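Local coordinates for protein probable glutathione S-transferase (Bordetella bronchiseptica RB50, PDB 3H1N) that probably conjugates glutathione to electrophilic substrates as a dimeric glutathione S-transferase, at residues B[23-28]-B[60-65]; B[31-36]-B[73-78]; B[36-41]-B[227-232]; B[67-72]-B[81-86]. All blocks are in the same frame, centred on the assembly; numbering follows the deposited sequence.

Interaction 1: B[23-28]-B[60-65]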
loop_
_atom_site.group_PDB
_atom_site.type_symbol
_atom_site.label_atom_id
_atom_site.label_comp_id
_atom_site.label_asym_id
_atom_site.label_seq_id
_atom_site.Cartn_x
_atom_site.Cartn_y
_atom_site.Cartn_z
ATOM N N ASP B 23 10.188 14.151 14.077
ATOM C CA ASP B 23 9.224 13.626 15.046
ATOM C C ASP B 23 8.439 12.446 14.463
ATOM O O ASP B 23 7.643 12.614 13.520
ATOM C CB ASP B 23 8.245 14.712 15.515
ATOM C CG ASP B 23 8.891 15.758 16.405
ATOM O OD1 ASP B 23 9.827 15.451 17.170
ATOM O OD2 ASP B 23 8.433 16.912 16.351
ATOM N N LEU B 24 8.662 11.267 15.028
ATOM C CA LEU B 24 7.895 10.072 14.662
ATOM C C LEU B 24 6.704 9.952 15.593
ATOM O O LEU B 24 6.870 9.960 16.815
ATOM C CB LEU B 24 8.755 8.806 14.757
ATOM C CG LEU B 24 8.054 7.460 14.509
ATOM C CD1 LEU B 24 7.438 7.420 13.097
ATOM C CD2 LEU B 24 9.012 6.267 14.756
ATOM N N TRP B 25 5.508 9.864 15.008
ATOM C CA TRP B 25 4.284 9.681 15.778
ATOM C C TRP B 25 3.673 8.307 15.463
ATOM O O TRP B 25 3.175 8.077 14.350
ATOM C CB TRP B 25 3.272 10.784 15.456
ATOM C CG TRP B 25 3.635 12.127 16.016
ATOM C CD1 TRP B 25 4.312 13.124 15.378
ATOM C CD2 TRP B 25 3.360 12.610 17.343
ATOM N NE1 TRP B 25 4.457 14.208 16.216
ATOM C CE2 TRP B 25 3.881 13.920 17.427
ATOM C CE3 TRP B 25 2.721 12.061 18.464
ATOM C CZ2 TRP B 25 3.786 14.698 18.590
ATOM C CZ3 TRP B 25 2.616 12.839 19.625
ATOM C CH2 TRP B 25 3.141 14.143 19.671
ATOM N N TYR B 26 3.753 7.396 16.434
ATOM C CA TYR B 26 3.127 6.074 16.321
ATOM C C TYR B 26 2.731 5.533 17.693
ATOM O O TYR B 26 3.389 5.844 18.694
ATOM C CB TYR B 26 4.034 5.056 15.588
ATOM C CG TYR B 26 3.279 3.781 15.296
ATOM C CD1 TYR B 26 2.244 3.779 14.361
ATOM C CD2 TYR B 26 3.541 2.599 16.001
ATOM C CE1 TYR B 26 1.492 2.633 14.109
ATOM C CE2 TYR B 26 2.787 1.434 15.752
ATOM C CZ TYR B 26 1.766 1.469 14.805
ATOM O OH TYR B 26 1.010 0.355 14.519
ATOM N N TRP B 27 1.671 4.714 17.721
ATOM C CA TRP B 27 1.173 4.071 18.955
ATOM C C TRP B 27 2.301 3.487 19.799
ATOM O O TRP B 27 3.214 2.855 19.267
ATOM C CB TRP B 27 0.166 2.955 18.625
ATOM C CG TRP B 27 -0.969 3.426 17.754
ATOM C CD1 TRP B 27 -1.174 3.126 16.442
ATOM C CD2 TRP B 27 -2.038 4.292 18.147
ATOM N NE1 TRP B 27 -2.317 3.769 15.982
ATOM C CE2 TRP B 27 -2.861 4.486 17.015
ATOM C CE3 TRP B 27 -2.381 4.924 19.350
ATOM C CZ2 TRP B 27 -4.003 5.290 17.051
ATOM C CZ3 TRP B 27 -3.522 5.723 19.383
ATOM C CH2 TRP B 27 -4.317 5.896 18.234
ATOM N N ASP B 28 2.234 3.707 21.105
ATOM C CA ASP B 28 3.133 3.055 22.059
ATOM C C ASP B 28 2.586 1.649 22.316
ATOM O O ASP B 28 1.434 1.371 21.990
ATOM C CB ASP B 28 3.175 3.864 23.365
ATOM C CG ASP B 28 4.363 3.501 24.273
ATOM O OD1 ASP B 28 5.184 2.625 23.930
ATOM O OD2 ASP B 28 4.478 4.109 25.354
ATOM N N LEU B 60 -3.225 11.787 19.559
ATOM C CA LEU B 60 -4.569 12.064 19.043
ATOM C C LEU B 60 -4.799 13.564 18.933
ATOM O O LEU B 60 -5.368 14.024 17.942
ATOM C CB LEU B 60 -5.654 11.417 19.916
ATOM C CG LEU B 60 -6.010 9.925 19.745
ATOM C CD1 LEU B 60 -6.345 9.572 18.305
ATOM C CD2 LEU B 60 -4.909 9.008 20.270
ATOM N N ASP B 61 -4.332 14.313 19.938
ATOM C CA ASP B 61 -4.352 15.779 19.901
ATOM C C ASP B 61 -3.474 16.310 18.775
ATOM O O ASP B 61 -3.898 17.186 18.006
ATOM C CB ASP B 61 -3.889 16.392 21.231
ATOM C CG ASP B 61 -3.843 17.923 21.193
ATOM O OD1 ASP B 61 -4.907 18.551 21.003
ATOM O OD2 ASP B 61 -2.745 18.502 21.358
ATOM N N ASP B 62 -2.251 15.788 18.693
ATOM C CA ASP B 62 -1.313 16.239 17.669
ATOM C C ASP B 62 -1.869 16.040 16.266
ATOM O O ASP B 62 -1.723 16.904 15.405
ATOM C CB ASP B 62 0.031 15.531 17.780
ATOM C CG ASP B 62 1.030 16.062 16.778
ATOM O OD1 ASP B 62 1.667 17.086 17.079
ATOM O OD2 ASP B 62 1.151 15.482 15.678
HETATM N N MSE B 63 -2.508 14.899 16.045
HETATM C CA MSE B 63 -3.026 14.563 14.732
HETATM C C MSE B 63 -4.185 15.464 14.301
HETATM O O MSE B 63 -4.324 15.748 13.111
HETATM C CB MSE B 63 -3.445 13.101 14.693
HETATM C CG MSE B 63 -3.002 12.379 13.441
HETATM SE SE MSE B 63 -3.512 10.512 13.463
HETATM C CE MSE B 63 -3.472 10.167 15.369
ATOM N N ARG B 64 -4.987 15.924 15.266
ATOM C CA ARG B 64 -6.104 16.852 15.015
ATOM C C ARG B 64 -5.688 18.179 14.396
ATOM O O ARG B 64 -6.434 18.756 13.595
ATOM C CB ARG B 64 -6.834 17.190 16.316
ATOM C CG ARG B 64 -7.581 16.056 16.939
ATOM C CD ARG B 64 -8.358 16.556 18.141
ATOM N NE ARG B 64 -8.463 15.512 19.153
ATOM C CZ ARG B 64 -7.996 15.609 20.392
ATOM N NH1 ARG B 64 -7.409 16.724 20.807
ATOM N NH2 ARG B 64 -8.147 14.596 21.231
ATOM N N ARG B 65 -4.524 18.676 14.808
ATOM C CA ARG B 65 -4.046 19.989 14.373
ATOM C C ARG B 65 -3.390 19.930 13.000
ATOM O O ARG B 65 -3.221 20.955 12.342
ATOM C CB ARG B 65 -3.088 20.605 15.404
ATOM C CG ARG B 65 -2.361 19.593 16.269
ATOM C CD ARG B 65 -0.950 20.029 16.602
ATOM N NE ARG B 65 -0.277 20.596 15.442
ATOM C CZ ARG B 65 1.040 20.702 15.318
ATOM N NH1 ARG B 65 1.560 21.241 14.225
ATOM N NH2 ARG B 65 1.835 20.259 16.279
#

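Interaction 2: B[31-36]-B[73-78]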
loop_
_atom_site.group_PDB
_atom_site.type_symbol
_atom_site.label_atom_id
_atom_site.label_comp_id
_atom_site.label_asym_id
_atom_site.label_seq_id
_atom_site.Cartn_x
_atom_site.Cartn_y
_atom_site.Cartn_z
ATOM N N PRO B 31 5.201 -2.993 18.494
ATOM C CA PRO B 31 6.101 -2.508 17.441
ATOM C C PRO B 31 5.268 -1.960 16.278
ATOM O O PRO B 31 5.543 -0.862 15.788
ATOM C CB PRO B 31 6.890 -3.755 17.034
ATOM C CG PRO B 31 6.801 -4.679 18.229
ATOM C CD PRO B 31 5.434 -4.419 18.804
ATOM N N GLY B 32 4.247 -2.712 15.873
ATOM C CA GLY B 32 3.275 -2.249 14.851
ATOM C C GLY B 32 3.868 -1.747 13.538
ATOM O O GLY B 32 4.956 -2.153 13.140
ATOM N N ARG B 33 3.141 -0.865 12.851
ATOM C CA ARG B 33 3.600 -0.278 11.589
ATOM C C ARG B 33 4.781 0.671 11.795
ATOM O O ARG B 33 5.609 0.869 10.889
ATOM C CB ARG B 33 2.450 0.480 10.908
ATOM C CG ARG B 33 1.171 -0.326 10.752
ATOM C CD ARG B 33 0.088 0.453 10.009
ATOM N NE ARG B 33 -1.101 -0.364 9.752
ATOM C CZ ARG B 33 -2.293 0.135 9.419
ATOM N NH1 ARG B 33 -2.461 1.445 9.324
ATOM N NH2 ARG B 33 -3.327 -0.672 9.195
ATOM N N GLY B 34 4.842 1.276 12.979
ATOM C CA GLY B 34 5.880 2.250 13.285
ATOM C C GLY B 34 7.265 1.626 13.263
ATOM O O GLY B 34 8.241 2.298 12.944
ATOM N N GLU B 35 7.335 0.333 13.576
ATOM C CA GLU B 35 8.598 -0.391 13.603
ATOM C C GLU B 35 9.361 -0.360 12.283
ATOM O O GLU B 35 10.587 -0.310 12.298
ATOM C CB GLU B 35 8.396 -1.832 14.079
ATOM C CG GLU B 35 9.670 -2.521 14.560
ATOM C CD GLU B 35 10.319 -1.841 15.767
ATOM O OE1 GLU B 35 9.672 -1.023 16.462
ATOM O OE2 GLU B 35 11.499 -2.128 16.018
ATOM N N PHE B 36 8.657 -0.363 11.151
ATOM C CA PHE B 36 9.341 -0.289 9.855
ATOM C C PHE B 36 10.093 1.042 9.713
ATOM O O PHE B 36 11.231 1.091 9.222
ATOM C CB PHE B 36 8.365 -0.493 8.697
ATOM C CG PHE B 36 7.748 -1.870 8.653
ATOM C CD1 PHE B 36 8.431 -2.941 8.065
ATOM C CD2 PHE B 36 6.476 -2.094 9.185
ATOM C CE1 PHE B 36 7.853 -4.211 8.012
ATOM C CE2 PHE B 36 5.892 -3.371 9.148
ATOM C CZ PHE B 36 6.586 -4.430 8.563
ATOM N N ALA B 73 -3.961 8.005 9.387
ATOM C CA ALA B 73 -3.711 7.229 10.600
ATOM C C ALA B 73 -2.222 7.218 10.847
ATOM O O ALA B 73 -1.449 7.520 9.942
ATOM C CB ALA B 73 -4.213 5.798 10.429
ATOM N N PRO B 74 -1.809 6.863 12.078
ATOM C CA PRO B 74 -0.396 6.635 12.378
ATOM C C PRO B 74 0.117 5.416 11.616
ATOM O O PRO B 74 -0.662 4.515 11.319
ATOM C CB PRO B 74 -0.399 6.342 13.882
ATOM C CG PRO B 74 -1.625 6.970 14.408
ATOM C CD PRO B 74 -2.641 6.782 13.299
ATOM N N PRO B 75 1.430 5.362 11.323
ATOM C CA PRO B 75 2.461 6.339 11.694
ATOM C C PRO B 75 2.511 7.559 10.783
ATOM O O PRO B 75 2.094 7.499 9.624
ATOM C CB PRO B 75 3.753 5.550 11.544
ATOM C CG PRO B 75 3.449 4.571 10.404
ATOM C CD PRO B 75 2.001 4.186 10.629
ATOM N N TYR B 76 3.007 8.663 11.332
ATOM C CA TYR B 76 3.376 9.822 10.535
ATOM C C TYR B 76 4.679 10.430 11.063
ATOM O O TYR B 76 5.080 10.212 12.225
ATOM C CB TYR B 76 2.225 10.843 10.398
ATOM C CG TYR B 76 1.739 11.433 11.708
ATOM C CD1 TYR B 76 0.794 10.761 12.488
ATOM C CD2 TYR B 76 2.209 12.664 12.151
ATOM C CE1 TYR B 76 0.334 11.305 13.706
ATOM C CE2 TYR B 76 1.765 13.221 13.359
ATOM C CZ TYR B 76 0.826 12.530 14.135
ATOM O OH TYR B 76 0.401 13.059 15.333
ATOM N N LEU B 77 5.382 11.090 10.179
ATOM C CA LEU B 77 6.670 11.668 10.423
ATOM C C LEU B 77 6.618 13.148 10.109
ATOM O O LEU B 77 6.259 13.545 9.055
ATOM C CB LEU B 77 7.737 10.995 9.562
ATOM C CG LEU B 77 9.190 11.299 9.887
ATOM C CD1 LEU B 77 9.639 10.574 11.056
ATOM C CD2 LEU B 77 10.104 11.137 8.776
ATOM N N VAL B 78 6.966 13.936 11.081
ATOM C CA VAL B 78 7.088 15.377 10.897
ATOM C C VAL B 78 8.575 15.690 10.712
ATOM O O VAL B 78 9.382 15.518 11.630
ATOM C CB VAL B 78 6.470 16.169 12.070
ATOM C CG1 VAL B 78 6.362 17.650 11.712
ATOM C CG2 VAL B 78 5.066 15.616 12.398
HETATM O O HOH W 1 -1.015 3.555 8.731
#

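Interaction 3: B[36-41]-B[227-232]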
loop_
_atom_site.group_PDB
_atom_site.type_symbol
_atom_site.label_atom_id
_atom_site.label_comp_id
_atom_site.label_asym_id
_atom_site.label_seq_id
_atom_site.Cartn_x
_atom_site.Cartn_y
_atom_site.Cartn_z
ATOM N N PHE B 36 8.657 -0.363 11.151
ATOM C CA PHE B 36 9.341 -0.289 9.855
ATOM C C PHE B 36 10.093 1.042 9.713
ATOM O O PHE B 36 11.231 1.091 9.222
ATOM C CB PHE B 36 8.365 -0.493 8.697
ATOM C CG PHE B 36 7.748 -1.870 8.653
ATOM C CD1 PHE B 36 8.431 -2.941 8.065
ATOM C CD2 PHE B 36 6.476 -2.094 9.185
ATOM C CE1 PHE B 36 7.853 -4.211 8.012
ATOM C CE2 PHE B 36 5.892 -3.371 9.148
ATOM C CZ PHE B 36 6.586 -4.430 8.563
ATOM N N VAL B 37 9.479 2.111 10.199
ATOM C CA VAL B 37 10.095 3.437 10.145
ATOM C C VAL B 37 11.249 3.533 11.145
ATOM O O VAL B 37 12.342 4.024 10.806
ATOM C CB VAL B 37 9.046 4.556 10.366
ATOM C CG1 VAL B 37 9.710 5.937 10.353
ATOM C CG2 VAL B 37 7.974 4.477 9.307
ATOM N N ARG B 38 11.006 3.028 12.356
ATOM C CA ARG B 38 11.958 3.089 13.458
ATOM C C ARG B 38 13.251 2.348 13.104
ATOM O O ARG B 38 14.345 2.830 13.410
ATOM C CB ARG B 38 11.314 2.482 14.720
ATOM C CG ARG B 38 11.951 2.846 16.043
ATOM C CD ARG B 38 10.907 2.926 17.178
ATOM N NE ARG B 38 9.901 1.893 17.018
ATOM C CZ ARG B 38 8.585 2.094 16.979
ATOM N NH1 ARG B 38 7.784 1.058 16.792
ATOM N NH2 ARG B 38 8.068 3.299 17.175
ATOM N N LEU B 39 13.133 1.181 12.458
ATOM C CA LEU B 39 14.329 0.442 12.020
ATOM C C LEU B 39 15.195 1.253 11.050
ATOM O O LEU B 39 16.403 1.306 11.186
ATOM C CB LEU B 39 13.956 -0.917 11.400
ATOM C CG LEU B 39 13.529 -2.013 12.382
ATOM C CD1 LEU B 39 12.846 -3.145 11.637
ATOM C CD2 LEU B 39 14.718 -2.537 13.192
ATOM N N ALA B 40 14.564 1.894 10.073
ATOM C CA ALA B 40 15.300 2.703 9.108
ATOM C C ALA B 40 15.998 3.909 9.736
ATOM O O ALA B 40 17.142 4.212 9.387
ATOM C CB ALA B 40 14.363 3.148 7.983
ATOM N N LEU B 41 15.311 4.605 10.647
ATOM C CA LEU B 41 15.869 5.798 11.294
ATOM C C LEU B 41 17.021 5.383 12.184
ATOM O O LEU B 41 18.064 6.049 12.225
ATOM C CB LEU B 41 14.819 6.527 12.141
ATOM C CG LEU B 41 13.628 7.145 11.404
ATOM C CD1 LEU B 41 12.510 7.489 12.409
ATOM C CD2 LEU B 41 14.088 8.373 10.600
ATOM N N ARG B 227 22.789 -3.026 16.127
ATOM C CA ARG B 227 23.134 -3.741 17.356
ATOM C C ARG B 227 22.571 -3.072 18.614
ATOM O O ARG B 227 21.905 -3.725 19.426
ATOM C CB ARG B 227 24.664 -3.903 17.467
ATOM C CG ARG B 227 25.164 -4.912 18.522
ATOM C CD ARG B 227 24.945 -6.373 18.097
ATOM N NE ARG B 227 25.396 -6.655 16.727
ATOM C CZ ARG B 227 26.616 -7.071 16.393
ATOM N NH1 ARG B 227 26.899 -7.291 15.114
ATOM N NH2 ARG B 227 27.555 -7.270 17.327
ATOM N N GLY B 228 22.852 -1.778 18.766
ATOM C CA GLY B 228 22.409 -1.006 19.919
ATOM C C GLY B 228 20.899 -1.013 20.055
ATOM O O GLY B 228 20.382 -1.337 21.131
ATOM N N TYR B 229 20.206 -0.676 18.960
ATOM C CA TYR B 229 18.733 -0.607 18.931
ATOM C C TYR B 229 18.028 -1.920 19.308
ATOM O O TYR B 229 17.091 -1.924 20.114
ATOM C CB TYR B 229 18.201 -0.097 17.575
ATOM C CG TYR B 229 16.694 -0.171 17.517
ATOM C CD1 TYR B 229 16.049 -1.079 16.673
ATOM C CD2 TYR B 229 15.906 0.624 18.359
ATOM C CE1 TYR B 229 14.636 -1.158 16.632
ATOM C CE2 TYR B 229 14.506 0.548 18.329
ATOM C CZ TYR B 229 13.885 -0.342 17.480
ATOM O OH TYR B 229 12.509 -0.406 17.491
ATOM N N LEU B 230 18.486 -3.028 18.732
ATOM C CA LEU B 230 17.832 -4.322 18.943
ATOM C C LEU B 230 18.044 -4.856 20.360
ATOM O O LEU B 230 17.321 -5.747 20.795
ATOM C CB LEU B 230 18.280 -5.347 17.895
ATOM C CG LEU B 230 17.974 -5.025 16.425
ATOM C CD1 LEU B 230 18.702 -5.993 15.494
ATOM C CD2 LEU B 230 16.465 -4.991 16.126
ATOM N N ALA B 231 18.999 -4.275 21.081
ATOM C CA ALA B 231 19.293 -4.668 22.463
ATOM C C ALA B 231 18.785 -3.631 23.471
ATOM O O ALA B 231 18.974 -3.781 24.676
ATOM C CB ALA B 231 20.791 -4.891 22.632
ATOM N N SER B 232 18.125 -2.587 22.967
ATOM C CA SER B 232 17.673 -1.459 23.787
ATOM C C SER B 232 16.244 -1.647 24.302
ATOM O O SER B 232 15.543 -2.574 23.890
ATOM C CB SER B 232 17.734 -0.168 22.965
ATOM O OG SER B 232 16.705 -0.166 21.984
#

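Interaction 4: B[67-72]-B[81-86]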
loop_
_atom_site.group_PDB
_atom_site.type_symbol
_atom_site.label_atom_id
_atom_site.label_comp_id
_atom_site.label_asym_id
_atom_site.label_seq_id
_atom_site.Cartn_x
_atom_site.Cartn_y
_atom_site.Cartn_z
ATOM N N ARG B 67 -3.313 19.966 9.668
ATOM C CA ARG B 67 -4.369 20.379 8.742
ATOM C C ARG B 67 -4.039 20.523 7.245
ATOM O O ARG B 67 -4.923 20.311 6.417
ATOM C CB ARG B 67 -5.065 21.638 9.266
ATOM C CG ARG B 67 -6.004 21.374 10.435
ATOM C CD ARG B 67 -7.361 20.883 9.954
ATOM N NE ARG B 67 -8.442 21.538 10.690
ATOM C CZ ARG B 67 -9.709 21.598 10.287
ATOM N NH1 ARG B 67 -10.609 22.226 11.037
ATOM N NH2 ARG B 67 -10.084 21.040 9.142
ATOM N N ASP B 68 -2.810 20.894 6.894
ATOM C CA ASP B 68 -2.445 21.046 5.473
ATOM C C ASP B 68 -2.316 19.694 4.752
ATOM O O ASP B 68 -2.909 19.498 3.691
ATOM C CB ASP B 68 -1.163 21.872 5.304
ATOM C CG ASP B 68 -1.438 23.328 4.942
ATOM O OD1 ASP B 68 -2.384 23.931 5.502
ATOM O OD2 ASP B 68 -0.690 23.881 4.098
ATOM N N THR B 69 -1.546 18.776 5.336
ATOM C CA THR B 69 -1.433 17.396 4.833
ATOM C C THR B 69 -1.736 16.408 5.971
ATOM O O THR B 69 -0.824 15.798 6.552
ATOM C CB THR B 69 -0.050 17.101 4.215
ATOM O OG1 THR B 69 0.967 17.398 5.173
ATOM C CG2 THR B 69 0.202 17.943 2.956
ATOM N N PRO B 70 -3.029 16.257 6.312
ATOM C CA PRO B 70 -3.390 15.391 7.441
ATOM C C PRO B 70 -3.105 13.921 7.162
ATOM O O PRO B 70 -3.396 13.456 6.052
ATOM C CB PRO B 70 -4.898 15.603 7.574
ATOM C CG PRO B 70 -5.343 16.054 6.216
ATOM C CD PRO B 70 -4.217 16.857 5.673
ATOM N N PRO B 71 -2.547 13.195 8.158
ATOM C CA PRO B 71 -2.443 11.752 8.082
ATOM C C PRO B 71 -3.805 11.117 8.241
ATOM O O PRO B 71 -4.626 11.616 9.012
ATOM C CB PRO B 71 -1.581 11.375 9.296
ATOM C CG PRO B 71 -1.271 12.632 10.019
ATOM C CD PRO B 71 -2.113 13.724 9.460
ATOM N N PHE B 72 -4.044 10.025 7.523
ATOM C CA PHE B 72 -5.252 9.222 7.749
ATOM C C PHE B 72 -5.152 8.498 9.097
ATOM O O PHE B 72 -6.128 8.406 9.853
ATOM C CB PHE B 72 -5.439 8.207 6.624
ATOM C CG PHE B 72 -6.696 7.379 6.746
ATOM C CD1 PHE B 72 -7.949 7.951 6.524
ATOM C CD2 PHE B 72 -6.624 6.027 7.050
ATOM C CE1 PHE B 72 -9.125 7.187 6.621
ATOM C CE2 PHE B 72 -7.804 5.253 7.152
ATOM C CZ PHE B 72 -9.053 5.849 6.917
ATOM N N GLY B 81 9.535 20.378 7.688
ATOM C CA GLY B 81 8.353 21.165 7.358
ATOM C C GLY B 81 7.175 20.372 6.815
ATOM O O GLY B 81 6.120 20.928 6.553
HETATM N N MSE B 82 7.346 19.066 6.675
HETATM C CA MSE B 82 6.312 18.203 6.108
HETATM C C MSE B 82 5.736 17.277 7.170
HETATM O O MSE B 82 6.421 16.903 8.117
HETATM C CB MSE B 82 6.908 17.364 4.972
HETATM C CG MSE B 82 7.385 18.202 3.768
HETATM SE SE MSE B 82 8.475 17.150 2.548
HETATM C CE MSE B 82 10.054 16.862 3.691
ATOM N N THR B 83 4.469 16.920 7.007
ATOM C CA THR B 83 3.868 15.837 7.767
ATOM C C THR B 83 3.619 14.696 6.802
ATOM O O THR B 83 2.779 14.795 5.927
ATOM C CB THR B 83 2.545 16.278 8.428
ATOM O OG1 THR B 83 2.791 17.450 9.211
ATOM C CG2 THR B 83 1.992 15.149 9.330
ATOM N N ILE B 84 4.359 13.610 6.960
ATOM C CA ILE B 84 4.365 12.535 5.981
ATOM C C ILE B 84 3.747 11.288 6.609
ATOM O O ILE B 84 4.231 10.806 7.641
ATOM C CB ILE B 84 5.827 12.218 5.493
ATOM C CG1 ILE B 84 6.510 13.482 4.944
ATOM C CG2 ILE B 84 5.837 11.071 4.446
ATOM C CD1 ILE B 84 8.042 13.361 4.802
ATOM N N ALA B 85 2.696 10.765 5.987
ATOM C CA ALA B 85 2.039 9.552 6.488
ATOM C C ALA B 85 2.060 8.425 5.454
ATOM O O ALA B 85 2.445 8.649 4.305
ATOM C CB ALA B 85 0.602 9.872 6.928
ATOM N N GLN B 86 1.585 7.245 5.866
ATOM C CA GLN B 86 1.740 5.967 5.144
ATOM C C GLN B 86 3.182 5.450 5.262
ATOM O O GLN B 86 4.139 6.111 4.819
ATOM C CB GLN B 86 1.265 6.040 3.681
ATOM C CG GLN B 86 -0.272 6.198 3.489
ATOM C CD GLN B 86 -1.015 4.855 3.600
ATOM O OE1 GLN B 86 -0.398 3.818 3.796
ATOM N NE2 GLN B 86 -2.335 4.881 3.461
HETATM O O HOH W 2 0.358 13.338 6.737
HETATM O O HOH W 3 3.591 17.827 4.144
#

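Interaction 1: B[23-28]-B[60-65]
Asp-62 lays its carboxylate over one face of the Trp-25 indole, the two planes only 15° apart, in an offset stack of a charged group on a ring. Asp-62 CB sits 3.9 Å from the centroid of the Trp-25 six-membered ring, 13° off the normal, a CH-pi contact. Farther out, Asp-62 OD1 lies 3.5 Å from CZ2 of Trp-25, while Asp-62 OD2 is 3.6 Å from Trp-25 NE1. That second oxygen hangs above the indole plane, so the N-H does not aim at it. CG of Asp-62 stands anti to the backbone N (chi1 -176°), which lays the carboxylate over the Trp-25 ring.

The second touch is apolar and nearer the surface. CD2 of Leu-60 reaches CZ3 of Trp-27 at 3.7 Å and its neighbour CH2 at 3.8 Å, the two side chains crossing at about a right angle.

The buried carboxylate is held at both oxygens. Within the helix, Arg-65 NH2 forms a salt bridge with Asp-62 OD1 in the one of its two conformers described; from outside the two segments, OD2 is hydrogen-bonded to Tyr-76 OH and salt-bridged to Arg-66. These bonds would be expected to favour the charged form of Asp-62. Tyr-76 also brings its ring against Trp-25, nearly parallel to it.

Strand 22-25 runs between strands 48-50 and 76-79 of the mixed sheet. Helices 59-65 and 34-43 meet it through neighbouring residues of the strand: Trp-25 packs on the first, Leu-24 on Val-37 of the second.

Interaction 2: B[31-36]-B[73-78]
Arg-33 meets Pro-75 at its CB and approaches Pro-74 with its far end, and the torsions of its side chain account for where that end goes. In the conformer described, one of two, CG swings away from the carbonyl carbon to stand beside the backbone N (chi1 -52°); from there the chain runs out extended to NE (chi2 -177°, chi3 175°), carrying the guanidinium past the proline ring. NH1 of Arg-33 then stops 4.1 Å from Pro-74 O, too far for a direct bond. One water fills the step, accepting from Arg-33 NH1 at 2.6 Å and donating to Pro-74 O at 2.8 Å, a bridge that is tentative because it rests on this conformer.

The backbone, not the torsions, sets the other touch, in which CB of Arg-33 rests on CD of Pro-75 at 3.7 Å. Next along the chain, Gly-34 brings its CA to within 4.3 Å of Pro-75 CB. Gly-34 CA and Pro-75 CA are 5.6 Å apart. Thr-87, first residue of helix 87-97, touches both Arg-33 and Pro-75, and the backbone N of Arg-33 is hydrogen-bonded to Tyr-26 OH.

The peptide bond between Pro-74 and Pro-75 is cis. A cis-proline leading into the third strand of the sheet, facing the start of the first helix, is a signature of the thioredoxin-like fold. In glutathione transferases this corner borders the glutathione site, so the contact probably shapes that pocket here too.

Interaction 3: B[36-41]-B[227-232]
At the junction between the thioredoxin-like N-terminal part and the helical C-terminal domain of this glutathione transferase fold, Tyr-229 reaches across from helix 224-230 to Arg-38 and Leu-39 of helix 34-43. Its ring is thrown toward that helix with CG anti to the backbone N (chi1 174°). CD2 of Leu-39 meets the Tyr-229 ring obliquely, 3.7 Å from CE1, and also comes within 4.2 Å of Leu-230 CD2, so this methyl touches two residues of the opposing helix.

Arg-38 bends at chi2 and chi3 and wraps round the phenol end of Tyr-229. Arg-38 CG lies 3.6 Å and Arg-38 NE 3.5 Å from Tyr-229 OH, which sits at the guanidinium edge near its plane. That approach is too long to count as a bond. Glu-35 instead links the two groups, with OE2 hydrogen-bonded to the tyrosine hydroxyl and OE1 in a salt bridge with Arg-38 NH1. Arg-38 NH2 pairs with Asp-50 at the end of strand 48-50.

Around this buried joint, helix 183-198 contributes His-190 against Leu-39 and Tyr-189 against Leu-230, while Val-37 and Ala-40 of helix 34-43 pack on helix 87-97.

Interaction 4: B[67-72]-B[81-86]
Thr-69 points its side chain at Thr-83, and the contact can be followed outward from Thr-69 CB, which lies 4.0 Å from Thr-83 O. At the next atom, Thr-69 OG1 is 3.3 Å from Thr-83 O, a possible hydrogen bond, though its one proton has another acceptor within reach. Thr-69 OG1 also sits 2.9 Å from a water that accepts from Thr-83 N. The torsion behind this (chi1 55°) tucks OG1 between the backbone N and the carbonyl carbon, leaving it facing the strand.

A second water donates both to Thr-69 O, at 2.7 Å, and to Thr-83 O, at 2.9 Å. The two waters thus serve the N-H and C=O of Thr-83 that face away from strand 76-79. Strand 82-85 is an outermost strand of the sheet and pairs antiparallel with 76-79; the loop 67-72 follows its other edge in the same chain direction, joined through water.

Farther along, the contact turns apolar: Pro-71 CB packs on Ala-85 CB at 3.6 Å, and Pro-71 CG lies 4.2 Å from Thr-83 CG2. The second subunit covers this region. Its Gln-113 accepts from Ala-85 N, and its Phe-160 stacks on Phe-72, an aromatic set against the partner subunit that recalls the lock-and-key residue of the alpha, mu and pi classes.

How the interactions relate
Interactions 2 and 3 are the buried pair and share helix 34-43: its first turn meets the cis-proline loop, and its middle meets the C-terminal domain. Interactions 1 and 4 lie farther from the chain's centre, each mixing buried and more accessible residues, and both flank strand 76-79, one through helix 59-65 and the other through the edge strand. Met-63 of the first packs on Pro-71 of the last. Chemistry follows place: a charged group stacked on an indole in interaction 1, a leucine methyl and an arginine against a tyrosine in interaction 3, and water bridges in interaction 4 and, for one conformer of Arg-33, in interaction 2. Only interaction 4 touches the second subunit.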